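Local coordinates for protein chitinase (Chromobacterium violaceum, PDB 4TXG) that probably hydrolyses the glycosidic bonds of chitin as a family 18 glycoside hydrolase and carries further domains, at least one of which is likely to bind carbohydrate, at residues T688-T693 with G772-T777; A656-F661 with A779-A784. All coordinates share one frame; numbering follows the deposited sequence.

Contact 1: T688-T693 with G772-T777; sequences TLPGGT and GLNGKT
P690 and L773 meet where CD of the proline ring presses on one branch of the leucine: P690 CD lies 3.4 Å from L773 CD1, closer than carbons usually come, and the two side chains cross at about a right angle. The other leucine methyl, L773 CD2, takes L689 CD2 at 4.1 Å. In L773 CG stands anti to the backbone N (chi1 170°), and a chi2 near 60° then sends CD1 to P690 and CD2 to L689. T693 runs alongside, its CG2 set 3.4 Å from the carbonyl O of G772, to which T693 CA also offers a C-H...O contact. No direct hydrogen bond joins the two segments; instead one water donates to T693 OG1 and accepts from N774 N. Each side is a tight turn: P690 to T693 form a type II turn, and L773 to K776 form a type I' turn, the two-residue loop of the beta hairpin that joins strands 767-773 and 776-780. Asparagine and glycine suit that loop because N774 and G775 both have positive phi. G692, at a phi of 92°, is the third residue of the type II turn, where positive phi likewise favours glycine. P690 O closes this turn by accepting from T693 N and, at 2.6 Å, from T693 OG1, which approaches in the carbonyl plane on a lone pair. A threonine here thus ties its own turn and holds the bridging water. Further out, L790 and L793 of the C-terminal tail also touch L773.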
loop_
_atom_site.group_PDB
_atom_site.type_symbol
_atom_site.label_atom_id
_atom_site.label_comp_id
_atom_site.label_asym_id
_atom_site.label_seq_id
_atom_site.Cartn_x
_atom_site.Cartn_y
_atom_site.Cartn_z
ATOM N N THR A 688 -35.444 -7.955 -21.765
ATOM C CA THR A 688 -34.684 -7.243 -22.784
ATOM C C THR A 688 -34.468 -5.805 -22.311
ATOM O O THR A 688 -35.417 -5.143 -21.910
ATOM C CB THR A 688 -35.419 -7.234 -24.144
ATOM O OG1 THR A 688 -35.693 -8.577 -24.555
ATOM C CG2 THR A 688 -34.580 -6.545 -25.207
ATOM N N LEU A 689 -33.230 -5.326 -22.334
ATOM C CA LEU A 689 -32.990 -3.915 -22.057
ATOM C C LEU A 689 -33.171 -3.139 -23.351
ATOM O O LEU A 689 -32.438 -3.366 -24.313
ATOM C CB LEU A 689 -31.588 -3.689 -21.491
ATOM C CG LEU A 689 -31.170 -4.574 -20.320
ATOM C CD1 LEU A 689 -29.735 -4.248 -19.903
ATOM C CD2 LEU A 689 -32.123 -4.409 -19.147
ATOM N N PRO A 690 -34.159 -2.234 -23.389
ATOM C CA PRO A 690 -34.456 -1.498 -24.621
ATOM C C PRO A 690 -33.357 -0.505 -24.962
ATOM O O PRO A 690 -32.617 -0.082 -24.072
ATOM C CB PRO A 690 -35.754 -0.750 -24.293
ATOM C CG PRO A 690 -36.261 -1.330 -23.027
ATOM C CD PRO A 690 -35.088 -1.894 -22.301
ATOM N N GLY A 691 -33.276 -0.111 -26.228
ATOM C CA GLY A 691 -32.388 0.972 -26.607
ATOM C C GLY A 691 -32.712 2.199 -25.775
ATOM O O GLY A 691 -33.867 2.418 -25.414
ATOM N N GLY A 692 -31.697 2.986 -25.439
ATOM C CA GLY A 692 -31.908 4.126 -24.572
ATOM C C GLY A 692 -31.697 3.821 -23.096
ATOM O O GLY A 692 -31.631 4.743 -22.281
ATOM N N THR A 693 -31.598 2.540 -22.741
ATOM C CA THR A 693 -31.301 2.155 -21.357
ATOM C C THR A 693 -29.978 2.801 -20.925
ATOM O O THR A 693 -28.995 2.749 -21.664
ATOM C CB THR A 693 -31.235 0.609 -21.198
ATOM O OG1 THR A 693 -32.531 0.045 -21.458
ATOM C CG2 THR A 693 -30.801 0.225 -19.800
ATOM N N GLY A 772 -30.580 2.528 -15.703
ATOM C CA GLY A 772 -31.770 3.339 -15.865
ATOM C C GLY A 772 -32.655 2.708 -16.917
ATOM O O GLY A 772 -32.351 2.743 -18.111
ATOM N N LEU A 773 -33.758 2.128 -16.463
ATOM C CA LEU A 773 -34.579 1.262 -17.301
ATOM C C LEU A 773 -36.045 1.651 -17.218
ATOM O O LEU A 773 -36.644 1.572 -16.149
ATOM C CB LEU A 773 -34.384 -0.191 -16.865
ATOM C CG LEU A 773 -35.290 -1.274 -17.431
ATOM C CD1 LEU A 773 -35.162 -1.330 -18.937
ATOM C CD2 LEU A 773 -34.929 -2.615 -16.806
ATOM N N ASN A 774 -36.615 2.066 -18.347
ATOM C CA ASN A 774 -38.018 2.488 -18.412
ATOM C C ASN A 774 -38.444 3.422 -17.273
ATOM O O ASN A 774 -39.475 3.210 -16.638
ATOM C CB ASN A 774 -38.933 1.264 -18.436
ATOM C CG ASN A 774 -38.755 0.436 -19.689
ATOM O OD1 ASN A 774 -38.820 -0.793 -19.654
ATOM N ND2 ASN A 774 -38.513 1.109 -20.809
ATOM N N GLY A 775 -37.639 4.443 -17.008
ATOM C CA GLY A 775 -38.007 5.463 -16.039
ATOM C C GLY A 775 -37.622 5.201 -14.591
ATOM O O GLY A 775 -37.817 6.063 -13.730
ATOM N N LYS A 776 -37.068 4.025 -14.315
ATOM C CA LYS A 776 -36.678 3.670 -12.953
ATOM C C LYS A 776 -35.181 3.369 -12.889
ATOM O O LYS A 776 -34.601 2.867 -13.854
ATOM C CB LYS A 776 -37.494 2.470 -12.458
ATOM C CG LYS A 776 -37.120 1.973 -11.066
ATOM C CD LYS A 776 -38.351 1.746 -10.198
ATOM C CE LYS A 776 -39.210 0.597 -10.712
ATOM N NZ LYS A 776 -38.721 -0.732 -10.249
ATOM N N THR A 777 -34.557 3.679 -11.756
ATOM C CA THR A 777 -33.121 3.477 -11.611
ATOM C C THR A 777 -32.833 2.316 -10.655
ATOM O O THR A 777 -33.299 2.304 -9.516
ATOM C CB THR A 777 -32.421 4.761 -11.115
ATOM O OG1 THR A 777 -32.630 5.810 -12.069
ATOM C CG2 THR A 777 -30.923 4.534 -10.958
HETATM O O HOH W 1 -34.797 1.904 -20.779
#

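Contact 2: A656-F661 with A779-A784; sequences AIDVGF and AIRDEA
A656 and I657 pair in parallel with A779 and I780, I657 N donating to A779 O (2.8 Å) and R781 N to I657 O (3.1 Å), the latter from well above the carbonyl plane. The small A656 lets the strands come close, its CB 3.5 Å from A779 O. Beyond I657 the chain kinks through an inverse gamma turn centred on D658. I780, beta-branched as suits a strand, packs CB against V659 O; its CG2 reaches the edge of the F661 ring, 4.0 Å from F661 CE1. That ring also stacks on Y769.

R781 lays its aliphatic part across D658, CG 3.9 Å from D658 CB; its chain bends at chi3 (69°), and NH1 ends 5.0 Å from D658 OD2, joined by a water rather than a direct salt bridge. Their flat groups stand 83° apart; R781 NH2 bonds P785 O, and the guanidinium forms a cation-pi contact with Y789. A second water donates to D658 OD1 and V659 O and accepts from D782 N. D658 OD1 and D782 OD1 come within 4.3 Å, a repulsion probably eased by R684, which forms a salt bridge with D658 and a weak, long ion pair with D782.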
loop_
_atom_site.group_PDB
_atom_site.type_symbol
_atom_site.label_atom_id
_atom_site.label_comp_id
_atom_site.label_asym_id
_atom_site.label_seq_id
_atom_site.Cartn_x
_atom_site.Cartn_y
_atom_site.Cartn_z
ATOM N N ALA A 656 -32.855 -3.735 -7.528
ATOM C CA ALA A 656 -31.653 -4.070 -8.273
ATOM C C ALA A 656 -31.984 -4.853 -9.533
ATOM O O ALA A 656 -33.100 -5.335 -9.705
ATOM C CB ALA A 656 -30.690 -4.864 -7.400
ATOM N N ILE A 657 -31.003 -4.958 -10.424
ATOM C CA ILE A 657 -31.135 -5.812 -11.607
ATOM C C ILE A 657 -29.801 -6.518 -11.798
ATOM O O ILE A 657 -28.754 -5.954 -11.478
ATOM C CB ILE A 657 -31.537 -4.996 -12.866
ATOM C CG1 ILE A 657 -31.843 -5.927 -14.050
ATOM C CG2 ILE A 657 -30.468 -3.956 -13.205
ATOM C CD1 ILE A 657 -32.417 -5.215 -15.274
ATOM N N ASP A 658 -29.816 -7.754 -12.292
ATOM C CA ASP A 658 -28.558 -8.483 -12.454
ATOM C C ASP A 658 -27.913 -8.183 -13.800
ATOM O O ASP A 658 -28.065 -8.936 -14.761
ATOM C CB ASP A 658 -28.769 -9.988 -12.308
ATOM C CG ASP A 658 -27.490 -10.720 -11.962
ATOM O OD1 ASP A 658 -26.395 -10.111 -12.057
ATOM O OD2 ASP A 658 -27.581 -11.910 -11.595
ATOM N N VAL A 659 -27.217 -7.055 -13.852
ATOM C CA VAL A 659 -26.427 -6.672 -15.010
ATOM C C VAL A 659 -24.983 -6.606 -14.537
ATOM O O VAL A 659 -24.697 -6.031 -13.481
ATOM C CB VAL A 659 -26.887 -5.322 -15.598
ATOM C CG1 VAL A 659 -25.949 -4.858 -16.709
ATOM C CG2 VAL A 659 -28.315 -5.459 -16.123
ATOM N N GLY A 660 -24.087 -7.231 -15.290
ATOM C CA GLY A 660 -22.685 -7.285 -14.914
ATOM C C GLY A 660 -21.837 -6.343 -15.744
ATOM O O GLY A 660 -22.110 -6.130 -16.927
ATOM N N PHE A 661 -20.805 -5.780 -15.121
ATOM C CA PHE A 661 -19.889 -4.857 -15.788
ATOM C C PHE A 661 -18.445 -5.247 -15.516
ATOM O O PHE A 661 -18.091 -5.536 -14.372
ATOM C CB PHE A 661 -20.074 -3.419 -15.299
ATOM C CG PHE A 661 -21.401 -2.810 -15.623
ATOM C CD1 PHE A 661 -22.522 -3.102 -14.856
ATOM C CD2 PHE A 661 -21.520 -1.903 -16.664
ATOM C CE1 PHE A 661 -23.742 -2.523 -15.143
ATOM C CE2 PHE A 661 -22.744 -1.321 -16.953
ATOM C CZ PHE A 661 -23.856 -1.636 -16.193
ATOM N N ALA A 779 -30.000 -0.470 -8.833
ATOM C CA ALA A 779 -28.629 -0.863 -8.530
ATOM C C ALA A 779 -28.382 -2.195 -9.232
ATOM O O ALA A 779 -29.301 -2.758 -9.829
ATOM C CB ALA A 779 -28.411 -0.986 -7.034
ATOM N N ILE A 780 -27.150 -2.686 -9.207
ATOM C CA ILE A 780 -26.911 -4.013 -9.770
ATOM C C ILE A 780 -26.715 -5.022 -8.648
ATOM O O ILE A 780 -26.242 -4.690 -7.565
ATOM C CB ILE A 780 -25.708 -4.041 -10.748
ATOM C CG1 ILE A 780 -24.379 -3.774 -10.041
ATOM C CG2 ILE A 780 -25.913 -3.025 -11.875
ATOM C CD1 ILE A 780 -23.172 -4.028 -10.941
ATOM N N ARG A 781 -27.116 -6.261 -8.909
ATOM C CA ARG A 781 -27.072 -7.300 -7.889
ATOM C C ARG A 781 -25.645 -7.613 -7.437
ATOM O O ARG A 781 -25.439 -8.044 -6.304
ATOM C CB ARG A 781 -27.737 -8.583 -8.398
ATOM C CG ARG A 781 -29.219 -8.472 -8.710
ATOM C CD ARG A 781 -29.898 -9.819 -8.466
ATOM N NE ARG A 781 -29.920 -10.140 -7.043
ATOM C CZ ARG A 781 -30.067 -11.365 -6.549
ATOM N NH1 ARG A 781 -30.200 -12.406 -7.366
ATOM N NH2 ARG A 781 -30.076 -11.551 -5.234
ATOM N N ASP A 782 -24.662 -7.395 -8.309
ATOM C CA ASP A 782 -23.261 -7.641 -7.935
ATOM C C ASP A 782 -22.821 -6.752 -6.775
ATOM O O ASP A 782 -21.907 -7.110 -6.024
ATOM C CB ASP A 782 -22.324 -7.425 -9.127
ATOM C CG ASP A 782 -22.368 -8.569 -10.119
ATOM O OD1 ASP A 782 -22.832 -9.664 -9.739
ATOM O OD2 ASP A 782 -21.940 -8.373 -11.278
ATOM N N GLU A 783 -23.469 -5.596 -6.632
ATOM C CA GLU A 783 -23.131 -4.657 -5.564
ATOM C C GLU A 783 -24.198 -4.578 -4.490
ATOM O O GLU A 783 -23.927 -4.155 -3.366
ATOM C CB GLU A 783 -22.902 -3.255 -6.131
ATOM C CG GLU A 783 -21.721 -3.179 -7.075
ATOM C CD GLU A 783 -21.431 -1.764 -7.528
ATOM O OE1 GLU A 783 -22.373 -1.088 -8.001
ATOM O OE2 GLU A 783 -20.262 -1.336 -7.403
ATOM N N ALA A 784 -25.417 -4.966 -4.844
ATOM C CA ALA A 784 -26.552 -4.835 -3.940
ATOM C C ALA A 784 -27.369 -6.128 -3.928
ATOM O O ALA A 784 -28.512 -6.155 -4.391
ATOM C CB ALA A 784 -27.423 -3.639 -4.356
HETATM O O HOH W 2 -25.306 -7.607 -11.185
HETATM O O HOH W 3 -30.121 -12.714 -10.350
HETATM O O HOH W 4 -20.560 -6.321 -12.349
#

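In the fold
Both contacts belong to the C-terminal chitinase C region, where the chain between the paired segments holds strands and loops but no helix; their centres lie 14 Å apart. Along the chain the order is 656-661, 688-693, 772-777, 779-784, so contact 2 brackets contact 1. Contact 1 engages the end of strand 767-773 and the hairpin turn leading into strand 776-780, contact 2 the far end of that strand, where it pairs with outermost strand 656-657. Segment 656-661 passes from this mixed sheet into a second, antiparallel sheet beside 678-683. I657 CD1 packs on L773 CD2 and L689 CD2, and V659 CG2 on L689 CD1, an apolar cluster that ties the two sheets together.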